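Local coordinates for PpBBE-like 1 D396N (Physcomitrella patens subsp. patens, PDB 6EO5), which oxidises cellobiose in its native form, as a berberine bridge enzyme-like flavoprotein whose FAD is probably bound through two covalent links, at residues A63-C66 / A67-G71; L125-A128 / L129-G133; E298-N301 / W302-I306; R434-L438 / S439-G443. All blocks are in the same frame, centred on the assembly; numbering follows the deposited sequence.

Along the chain the four contacts follow one another in series. Contacts 1 and 2 lie in the FAD binding region, on helices 57-70 and 122-133, with centres about 37 Å apart. Contact 3 joins strand 294-300, an outermost strand of the seven-stranded antiparallel sheet, to helix 302-308. Contact 4 belongs to the berberine-like C-terminal region and leads into helix 438-442. Contacts 2 and 3 are neighbours, centres about 14 Å apart, and touch where Trp-130 CZ3 lies 3.4 Å from Trp-302 CB; this packs helix 122-133 of the FAD binding region against helix 302-308, which follows that edge strand. Contact 4 sits across the chain's centre from both.

Contact 1 of 4, residues A63-C66 / A67-G71; sequences AVFC and AKQVG
Ala-67 and Ala-63 meet in the last turns of alpha-helix 57-70, which connects parallel strands 50-53 and 74-77 of one sheet in a beta-alpha-beta crossover. Here Ala-67 N donates to Ala-63 O at 2.9 Å. Ala-63, Val-64 and Ala-67 form the tightly packed side, their small side chains lying on Leu-95, Val-97 and Ile-74 of the sheet. Cys-66 is buried too, and its SG is joined by a disulfide to Cys-17 of helix 14-21.

The solvent side is looser. Phe-65 and Gln-69 both have CG anti to the backbone N (chi1 173° and -151°), and their side chains reach past each other, OE1 of Gln-69 lying 3.1 Å from CE2 of Phe-65. Ring and amide are nearly perpendicular, 84° apart. Also on the exposed side, the chain of Lys-68, bent at chi3, runs back over Val-64 O, its CG 3.3 Å from that oxygen, and its NZ is held by Ala-178 O.

Gly-71 leaves the helix with positive phi, where any side chain would collide with the carbonyl oxygen of Val-70. Just before this exit, Val-70 N closes a nearly straight 3.0 Å bond to Cys-66 O.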
loop_
_atom_site.group_PDB
_atom_site.type_symbol
_atom_site.label_atom_id
_atom_site.label_comp_id
_atom_site.label_asym_id
_atom_site.label_seq_id
_atom_site.Cartn_x
_atom_site.Cartn_y
_atom_site.Cartn_z
ATOM N N ALA A 63 5.485 -20.811 -15.335
ATOM C CA ALA A 63 6.435 -19.704 -15.244
ATOM C C ALA A 63 7.474 -19.955 -14.155
ATOM O O ALA A 63 8.668 -19.713 -14.361
ATOM C CB ALA A 63 5.688 -18.390 -14.995
ATOM N N VAL A 64 7.041 -20.459 -12.998
ATOM C CA VAL A 64 7.975 -20.738 -11.911
ATOM C C VAL A 64 8.942 -21.847 -12.309
ATOM O O VAL A 64 10.137 -21.797 -11.990
ATOM C CB VAL A 64 7.203 -21.089 -10.627
ATOM C CG1 VAL A 64 8.156 -21.574 -9.540
ATOM C CG2 VAL A 64 6.400 -19.886 -10.150
ATOM N N PHE A 65 8.446 -22.865 -13.013
ATOM C CA PHE A 65 9.328 -23.933 -13.465
ATOM C C PHE A 65 10.308 -23.424 -14.520
ATOM O O PHE A 65 11.510 -23.713 -14.461
ATOM C CB PHE A 65 8.496 -25.098 -14.004
ATOM C CG PHE A 65 9.314 -26.177 -14.656
ATOM C CD1 PHE A 65 9.859 -27.204 -13.902
ATOM C CD2 PHE A 65 9.546 -26.160 -16.026
ATOM C CE1 PHE A 65 10.621 -28.189 -14.504
ATOM C CE2 PHE A 65 10.305 -27.143 -16.630
ATOM C CZ PHE A 65 10.842 -28.157 -15.870
ATOM N N CYS A 66 9.809 -22.656 -15.491
ATOM C CA CYS A 66 10.650 -22.208 -16.596
ATOM C C CYS A 66 11.714 -21.219 -16.146
ATOM O O CYS A 66 12.805 -21.175 -16.730
ATOM C CB CYS A 66 9.788 -21.579 -17.689
ATOM S SG CYS A 66 8.853 -22.792 -18.646
ATOM N N ALA A 67 11.415 -20.396 -15.145
ATOM C CA ALA A 67 12.414 -19.443 -14.690
ATOM C C ALA A 67 13.555 -20.158 -13.990
ATOM O O ALA A 67 14.720 -19.768 -14.133
ATOM C CB ALA A 67 11.777 -18.407 -13.770
ATOM N N LYS A 68 13.237 -21.215 -13.236
ATOM C CA LYS A 68 14.272 -22.008 -12.583
ATOM C C LYS A 68 15.146 -22.720 -13.607
ATOM O O LYS A 68 16.361 -22.845 -13.418
ATOM C CB LYS A 68 13.631 -23.018 -11.631
ATOM C CG LYS A 68 12.977 -22.401 -10.420
ATOM C CD LYS A 68 12.574 -23.455 -9.408
ATOM C CE LYS A 68 11.345 -24.222 -9.855
ATOM N NZ LYS A 68 11.116 -25.399 -8.972
ATOM N N GLN A 69 14.544 -23.180 -14.708
ATOM C CA GLN A 69 15.273 -23.966 -15.695
ATOM C C GLN A 69 16.199 -23.092 -16.533
ATOM O O GLN A 69 17.348 -23.464 -16.790
ATOM C CB GLN A 69 14.284 -24.708 -16.585
ATOM C CG GLN A 69 14.797 -26.008 -17.143
ATOM C CD GLN A 69 13.956 -26.476 -18.304
ATOM O OE1 GLN A 69 13.056 -27.304 -18.141
ATOM N NE2 GLN A 69 14.227 -25.929 -19.489
ATOM N N VAL A 70 15.709 -21.934 -16.987
ATOM C CA VAL A 70 16.539 -21.011 -17.762
ATOM C C VAL A 70 17.476 -20.198 -16.866
ATOM O O VAL A 70 18.462 -19.624 -17.356
ATOM C CB VAL A 70 15.638 -20.103 -18.622
ATOM C CG1 VAL A 70 16.450 -19.174 -19.514
ATOM C CG2 VAL A 70 14.713 -20.947 -19.486
ATOM N N GLY A 71 17.225 -20.164 -15.559
ATOM C CA GLY A 71 18.097 -19.434 -14.657
ATOM C C GLY A 71 17.879 -17.934 -14.635
ATOM O O GLY A 71 18.849 -17.177 -14.496
#

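Contact 2 of 4, residues L125-A128 / L129-G133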
loop_
_atom_site.group_PDB
_atom_site.type_symbol
_atom_site.label_atom_id
_atom_site.label_comp_id
_atom_site.label_asym_id
_atom_site.label_seq_id
_atom_site.Cartn_x
_atom_site.Cartn_y
_atom_site.Cartn_z
ATOM N N LEU A 125 -12.455 -3.571 -7.360
ATOM C CA LEU A 125 -12.783 -4.408 -6.213
ATOM C C LEU A 125 -13.836 -3.745 -5.323
ATOM O O LEU A 125 -14.724 -4.424 -4.791
ATOM C CB LEU A 125 -11.519 -4.744 -5.423
ATOM C CG LEU A 125 -11.726 -5.624 -4.187
ATOM C CD1 LEU A 125 -12.463 -6.903 -4.539
ATOM C CD2 LEU A 125 -10.397 -5.938 -3.497
ATOM N N TYR A 126 -13.759 -2.419 -5.150
ATOM C CA TYR A 126 -14.766 -1.724 -4.350
ATOM C C TYR A 126 -16.142 -1.840 -4.990
ATOM O O TYR A 126 -17.149 -2.026 -4.297
ATOM C CB TYR A 126 -14.409 -0.245 -4.191
ATOM C CG TYR A 126 -13.360 0.090 -3.158
ATOM C CD1 TYR A 126 -13.519 -0.266 -1.822
ATOM C CD2 TYR A 126 -12.219 0.811 -3.518
ATOM C CE1 TYR A 126 -12.551 0.064 -0.883
ATOM C CE2 TYR A 126 -11.260 1.147 -2.600
ATOM C CZ TYR A 126 -11.420 0.771 -1.286
ATOM O OH TYR A 126 -10.444 1.117 -0.383
ATOM N N LEU A 127 -16.199 -1.694 -6.317
ATOM C CA LEU A 127 -17.457 -1.776 -7.044
ATOM C C LEU A 127 -18.069 -3.166 -6.911
ATOM O O LEU A 127 -19.266 -3.305 -6.628
ATOM C CB LEU A 127 -17.214 -1.421 -8.510
ATOM C CG LEU A 127 -18.442 -1.047 -9.331
ATOM C CD1 LEU A 127 -19.384 -0.184 -8.499
ATOM C CD2 LEU A 127 -18.016 -0.319 -10.586
ATOM N N ALA A 128 -17.251 -4.209 -7.088
ATOM C CA ALA A 128 -17.757 -5.574 -6.967
ATOM C C ALA A 128 -18.310 -5.838 -5.573
ATOM O O ALA A 128 -19.374 -6.451 -5.426
ATOM C CB ALA A 128 -16.660 -6.578 -7.306
ATOM N N LEU A 129 -17.597 -5.388 -4.536
ATOM C CA LEU A 129 -18.029 -5.651 -3.164
ATOM C C LEU A 129 -19.253 -4.824 -2.785
ATOM O O LEU A 129 -20.071 -5.261 -1.966
ATOM C CB LEU A 129 -16.879 -5.377 -2.190
ATOM C CG LEU A 129 -15.767 -6.431 -2.122
ATOM C CD1 LEU A 129 -14.566 -5.895 -1.345
ATOM C CD2 LEU A 129 -16.283 -7.706 -1.479
ATOM N N TRP A 130 -19.389 -3.626 -3.356
ATOM C CA TRP A 130 -20.563 -2.799 -3.088
ATOM C C TRP A 130 -21.806 -3.391 -3.749
ATOM O O TRP A 130 -22.839 -3.596 -3.093
ATOM C CB TRP A 130 -20.300 -1.378 -3.585
ATOM C CG TRP A 130 -21.449 -0.448 -3.430
ATOM C CD1 TRP A 130 -22.184 0.108 -4.428
ATOM C CD2 TRP A 130 -21.988 0.056 -2.199
ATOM N NE1 TRP A 130 -23.150 0.925 -3.901
ATOM C CE2 TRP A 130 -23.056 0.911 -2.535
ATOM C CE3 TRP A 130 -21.675 -0.137 -0.849
ATOM C CZ2 TRP A 130 -23.816 1.582 -1.571
ATOM C CZ3 TRP A 130 -22.438 0.529 0.117
ATOM C CH2 TRP A 130 -23.500 1.377 -0.255
ATOM N N ASN A 131 -21.706 -3.682 -5.052
ATOM C CA ASN A 131 -22.802 -4.294 -5.791
ATOM C C ASN A 131 -23.210 -5.633 -5.193
ATOM O O ASN A 131 -24.394 -5.977 -5.182
ATOM C CB ASN A 131 -22.403 -4.475 -7.255
ATOM C CG ASN A 131 -22.296 -3.152 -8.010
ATOM O OD1 ASN A 131 -22.827 -2.126 -7.585
ATOM N ND2 ASN A 131 -21.600 -3.176 -9.143
ATOM N N ALA A 132 -22.249 -6.416 -4.703
ATOM C CA ALA A 132 -22.584 -7.766 -4.257
ATOM C C ALA A 132 -23.389 -7.753 -2.969
ATOM O O ALA A 132 -24.292 -8.577 -2.801
ATOM C CB ALA A 132 -21.322 -8.605 -4.079
ATOM N N GLY A 133 -23.083 -6.835 -2.049
ATOM C CA GLY A 133 -23.704 -6.873 -0.737
ATOM C C GLY A 133 -23.539 -5.637 0.127
ATOM O O GLY A 133 -23.720 -5.705 1.350
#
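The carboxamide of Asn-131 is approached obliquely by Leu-127, whose CD1 lies 3.8 Å from ND2 and 4.1 Å from OD1. Of the Trp-130 side chain, only CB comes close to the preceding turn, 3.3 Å from Tyr-126 O. A chi1 of 177° places CG trans to the main-chain N, and the ring swings off the helix toward Trp-302 and Ile-303 of helix 302-308. The phenol of Tyr-126 also leads away from 129-133, to Ile-303 and Ile-306 of that helix and to Thr-136, and its OH is hydrogen-bonded to Gly-140 O. Helix 122-133 lies in the FAD binding domain, and the Tyr-126 side chain is about 8 Å from the bound FAD.

Leu-125 and Leu-129, one turn apart, lie side by side and point the same way, with CD1 of Leu-125 4.0 Å from CD1 of Leu-129. On the inner face of the helix Leu-125 meets Phe-120 and Ile-137, and Leu-129 meets Phe-105 and Val-135.

Regular i to i+4 bonds carry the backbone. The straightest runs from Asn-131 N to Leu-127 O, 2.9 Å with an angle of 171° at the hydrogen. The amide ND2 of Asn-131 is 3.4 Å from the same oxygen, but the angle is too poor for a second bond. Main-chain bonds thus set the helix, while mostly apolar side-chain contacts fix it between strand 105-108 and helix 302-308.

Contact 3 of 4, residues E298-N301 / W302-I306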
loop_
_atom_site.group_PDB
_atom_site.type_symbol
_atom_site.label_atom_id
_atom_site.label_comp_id
_atom_site.label_asym_id
_atom_site.label_seq_id
_atom_site.Cartn_x
_atom_site.Cartn_y
_atom_site.Cartn_z
ATOM N N GLU A 298 -19.837 16.273 3.788
ATOM C CA GLU A 298 -20.759 15.719 2.804
ATOM C C GLU A 298 -21.179 14.319 3.221
ATOM O O GLU A 298 -20.320 13.452 3.398
ATOM C CB GLU A 298 -20.077 15.669 1.445
ATOM C CG GLU A 298 -20.992 15.328 0.301
ATOM C CD GLU A 298 -20.243 15.243 -1.031
ATOM O OE1 GLU A 298 -18.975 15.396 -1.022
ATOM O OE2 GLU A 298 -20.938 15.021 -2.070
ATOM N N GLU A 299 -22.482 14.081 3.366
ATOM C CA GLU A 299 -22.954 12.728 3.646
ATOM C C GLU A 299 -23.145 11.970 2.335
ATOM O O GLU A 299 -23.728 12.499 1.383
ATOM C CB GLU A 299 -24.243 12.748 4.460
ATOM C CG GLU A 299 -24.686 11.365 4.916
ATOM C CD GLU A 299 -25.821 11.414 5.932
ATOM O OE1 GLU A 299 -25.603 11.921 7.061
ATOM O OE2 GLU A 299 -26.937 10.956 5.595
ATOM N N LEU A 300 -22.634 10.738 2.286
ATOM C CA LEU A 300 -22.545 9.949 1.060
ATOM C C LEU A 300 -22.822 8.490 1.381
ATOM O O LEU A 300 -22.823 8.086 2.544
ATOM C CB LEU A 300 -21.150 10.050 0.422
ATOM C CG LEU A 300 -20.580 11.424 0.108
ATOM C CD1 LEU A 300 -19.132 11.303 -0.300
ATOM C CD2 LEU A 300 -21.404 12.036 -1.000
ATOM N N ASN A 301 -23.040 7.684 0.340
ATOM C CA ASN A 301 -22.967 6.244 0.520
ATOM C C ASN A 301 -21.534 5.793 0.250
ATOM O O ASN A 301 -20.675 6.587 -0.154
ATOM C CB ASN A 301 -23.982 5.513 -0.364
ATOM C CG ASN A 301 -23.675 5.610 -1.848
ATOM O OD1 ASN A 301 -22.524 5.507 -2.286
ATOM N ND2 ASN A 301 -24.724 5.781 -2.643
ATOM N N TRP A 302 -21.276 4.493 0.437
ATOM C CA TRP A 302 -19.895 4.023 0.450
ATOM C C TRP A 302 -19.230 4.173 -0.920
ATOM O O TRP A 302 -18.096 4.660 -1.017
ATOM C CB TRP A 302 -19.824 2.575 0.940
ATOM C CG TRP A 302 -18.402 2.101 1.066
ATOM C CD1 TRP A 302 -17.749 1.201 0.256
ATOM C CD2 TRP A 302 -17.437 2.545 2.029
ATOM N NE1 TRP A 302 -16.449 1.041 0.678
ATOM C CE2 TRP A 302 -16.228 1.857 1.758
ATOM C CE3 TRP A 302 -17.478 3.450 3.095
ATOM C CZ2 TRP A 302 -15.073 2.044 2.522
ATOM C CZ3 TRP A 302 -16.328 3.630 3.856
ATOM C CH2 TRP A 302 -15.141 2.934 3.561
ATOM N N ILE A 303 -19.917 3.770 -1.996
ATOM C CA ILE A 303 -19.276 3.820 -3.308
ATOM C C ILE A 303 -19.107 5.264 -3.777
ATOM O O ILE A 303 -18.221 5.551 -4.594
ATOM C CB ILE A 303 -20.047 2.954 -4.332
ATOM C CG1 ILE A 303 -19.095 2.463 -5.423
ATOM C CG2 ILE A 303 -21.265 3.691 -4.931
ATOM C CD1 ILE A 303 -18.132 1.387 -4.933
ATOM N N GLN A 304 -19.918 6.189 -3.253
ATOM C CA GLN A 304 -19.680 7.609 -3.493
ATOM C C GLN A 304 -18.450 8.085 -2.748
ATOM O O GLN A 304 -17.740 8.976 -3.223
ATOM C CB GLN A 304 -20.885 8.437 -3.057
ATOM C CG GLN A 304 -22.072 8.353 -3.971
ATOM C CD GLN A 304 -23.245 9.132 -3.421
ATOM O OE1 GLN A 304 -23.718 8.867 -2.315
ATOM N NE2 GLN A 304 -23.701 10.124 -4.179
ATOM N N LEU A 305 -18.218 7.535 -1.553
ATOM C CA LEU A 305 -17.070 7.938 -0.759
ATOM C C LEU A 305 -15.772 7.552 -1.459
ATOM O O LEU A 305 -14.822 8.346 -1.518
ATOM C CB LEU A 305 -17.152 7.303 0.631
ATOM C CG LEU A 305 -15.853 7.624 1.364
ATOM C CD1 LEU A 305 -15.980 8.936 2.121
ATOM C CD2 LEU A 305 -15.369 6.481 2.238
ATOM N N ILE A 306 -15.734 6.339 -2.020
ATOM C CA ILE A 306 -14.603 5.903 -2.833
ATOM C C ILE A 306 -14.343 6.888 -3.963
ATOM O O ILE A 306 -13.195 7.211 -4.276
ATOM C CB ILE A 306 -14.865 4.486 -3.369
ATOM C CG1 ILE A 306 -15.165 3.544 -2.210
ATOM C CG2 ILE A 306 -13.681 3.991 -4.160
ATOM C CD1 ILE A 306 -14.001 3.365 -1.285
#
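Hydrogen bonds come first, and they pair Asn-301 with Gln-304 in both directions. OD1 of Asn-301 accepts from Gln-304 N at 2.9 Å, the donor lying nearly on the line of the C=O bond. In return OE1 of Gln-304 takes the N-H of Asn-301 at 3.0 Å, an almost straight bond of 178°. The Asn-301 side chain reaches its donor because CG stands between the backbone N and the carbonyl carbon (chi1 68°). The first main-chain helix bond follows, Leu-305 N to Asn-301 O at 3.0 Å.

This reciprocal pair is a capping box, with Asn-301 as N-cap of helix 302-308 directly after the edge strand 294-300. The short segments 298-300 and 302-306 run at 124° to each other, N to C. The other end of the Gln-304 amide, NE2, is tied to Ser-314 O. With an alanine in place of Asn-301, the N-H of Gln-304 would probably be left without its cap and the first turn would be less firmly fixed.

Apolar packing closes the corner. Leu-300 sets its CB 3.8 Å from CB of Gln-304 and its CD1 4.0 Å from CA of Leu-305. Within the helix, CG1 of Ile-306 lies 4.0 Å above the Trp-302 ring, offset toward the rim.

Contact 4 of 4, residues R434-L438 / S439-G443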
loop_
_atom_site.group_PDB
_atom_site.type_symbol
_atom_site.label_atom_id
_atom_site.label_comp_id
_atom_site.label_asym_id
_atom_site.label_seq_id
_atom_site.Cartn_x
_atom_site.Cartn_y
_atom_site.Cartn_z
ATOM N N ARG A 434 14.486 1.596 -0.761
ATOM C CA ARG A 434 15.663 0.734 -0.851
ATOM C C ARG A 434 16.753 1.103 0.154
ATOM O O ARG A 434 17.631 0.276 0.428
ATOM C CB ARG A 434 16.224 0.776 -2.272
ATOM C CG ARG A 434 17.245 -0.294 -2.568
ATOM C CD ARG A 434 17.588 -0.292 -4.045
ATOM N NE ARG A 434 18.569 -1.308 -4.412
ATOM C CZ ARG A 434 18.707 -1.766 -5.649
ATOM N NH1 ARG A 434 17.923 -1.297 -6.607
ATOM N NH2 ARG A 434 19.621 -2.686 -5.934
ATOM N N ASP A 435 16.715 2.311 0.715
ATOM C CA ASP A 435 17.682 2.753 1.713
ATOM C C ASP A 435 17.270 2.437 3.143
ATOM O O ASP A 435 18.009 2.803 4.068
ATOM C CB ASP A 435 17.903 4.264 1.620
ATOM C CG ASP A 435 18.299 4.715 0.244
ATOM O OD1 ASP A 435 19.101 4.011 -0.409
ATOM O OD2 ASP A 435 17.798 5.789 -0.172
ATOM N N MET A 436 16.088 1.827 3.362
ATOM C CA MET A 436 15.731 1.420 4.715
ATOM C C MET A 436 16.324 0.044 5.003
ATOM O O MET A 436 16.237 -0.851 4.156
ATOM C CB MET A 436 14.216 1.377 4.903
ATOM C CG MET A 436 13.498 2.723 4.871
ATOM S SD MET A 436 14.184 3.898 6.049
ATOM C CE MET A 436 13.840 3.154 7.616
ATOM N N PRO A 437 16.961 -0.155 6.154
ATOM C CA PRO A 437 17.293 -1.517 6.572
ATOM C C PRO A 437 16.016 -2.294 6.880
ATOM O O PRO A 437 15.040 -1.735 7.383
ATOM C CB PRO A 437 18.129 -1.296 7.834
ATOM C CG PRO A 437 17.589 -0.060 8.404
ATOM C CD PRO A 437 17.276 0.824 7.210
ATOM N N LEU A 438 16.042 -3.601 6.600
ATOM C CA LEU A 438 14.873 -4.444 6.822
ATOM C C LEU A 438 14.394 -4.417 8.273
ATOM O O LEU A 438 13.192 -4.567 8.519
ATOM C CB LEU A 438 15.170 -5.877 6.392
ATOM C CG LEU A 438 15.217 -6.170 4.887
ATOM C CD1 LEU A 438 15.243 -7.669 4.646
ATOM C CD2 LEU A 438 14.048 -5.537 4.132
ATOM N N SER A 439 15.293 -4.222 9.241
ATOM C CA SER A 439 14.870 -4.121 10.633
ATOM C C SER A 439 13.881 -2.986 10.843
ATOM O O SER A 439 13.078 -3.037 11.787
ATOM C CB SER A 439 16.074 -3.918 11.551
ATOM O OG SER A 439 16.841 -2.787 11.159
ATOM N N ALA A 440 13.923 -1.961 9.986
ATOM C CA ALA A 440 12.970 -0.868 10.122
ATOM C C ALA A 440 11.560 -1.303 9.730
ATOM O O ALA A 440 10.576 -0.755 10.247
ATOM C CB ALA A 440 13.414 0.323 9.286
ATOM N N TYR A 441 11.442 -2.281 8.830
ATOM C CA TYR A 441 10.127 -2.749 8.413
ATOM C C TYR A 441 9.633 -3.913 9.257
ATOM O O TYR A 441 8.436 -4.011 9.533
ATOM C CB TYR A 441 10.145 -3.171 6.944
ATOM C CG TYR A 441 10.348 -2.037 5.967
ATOM C CD1 TYR A 441 9.464 -0.964 5.921
ATOM C CD2 TYR A 441 11.421 -2.044 5.081
ATOM C CE1 TYR A 441 9.649 0.070 5.016
ATOM C CE2 TYR A 441 11.608 -1.019 4.178
ATOM C CZ TYR A 441 10.718 0.034 4.145
ATOM O OH TYR A 441 10.905 1.057 3.239
ATOM N N TYR A 442 10.531 -4.786 9.700
ATOM C CA TYR A 442 10.127 -6.063 10.253
ATOM C C TYR A 442 10.549 -6.282 11.703
ATOM O O TYR A 442 9.930 -7.113 12.376
ATOM C CB TYR A 442 10.660 -7.193 9.353
ATOM C CG TYR A 442 10.103 -7.114 7.935
ATOM C CD1 TYR A 442 8.724 -7.004 7.708
ATOM C CD2 TYR A 442 10.941 -7.123 6.830
ATOM C CE1 TYR A 442 8.199 -6.925 6.407
ATOM C CE2 TYR A 442 10.429 -7.041 5.533
ATOM C CZ TYR A 442 9.061 -6.936 5.330
ATOM O OH TYR A 442 8.560 -6.852 4.050
ATOM N N GLY A 443 11.566 -5.569 12.199
ATOM C CA GLY A 443 11.883 -5.560 13.627
ATOM C C GLY A 443 11.925 -6.930 14.296
ATOM O O GLY A 443 12.639 -7.840 13.854
#
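The carbonyl of Leu-438 receives two backbone N-H groups at the tight start of helix 438-442, an i to i+4 bond from Tyr-442 N and an i to i+3 bond from Tyr-441 N, both 2.9 Å, while Ala-440 N makes a second i to i+3 bond to Pro-437 O.

Met-436 carries the side-chain contact on the loop side. Bent at chi2 and chi3, its chain brings CE to 3.3 Å from CB of Ala-440. Nearer its root, CB lies 3.6 Å from CE2 of Tyr-441, and CG is 3.5 Å from the Tyr-441 OH; the two side chains cross at about a right angle. Leu-438 lies alongside Tyr-442, CD2 4.2 Å from CE2, and its CD2 is also at the edge of the Tyr-441 ring. CB of Tyr-441 sits 3.9 Å above the centre of the Tyr-442 ring.

Farther out, Tyr-441 touches Ala-427 and Asp-433, and Tyr-442 touches Ile-468. Replacing Tyr-441 by a serine is likely to leave the CB and CG of Met-436 without their aromatic neighbour and open a gap between the loop and the helix.

In this corner of the berberine-like region, then, a single oxygen, Leu-438 O, gathers two N-H groups to start the helix, and the incoming loop is held to it largely by van der Waals contact between the methionine chain and its alanine and tyrosine neighbours.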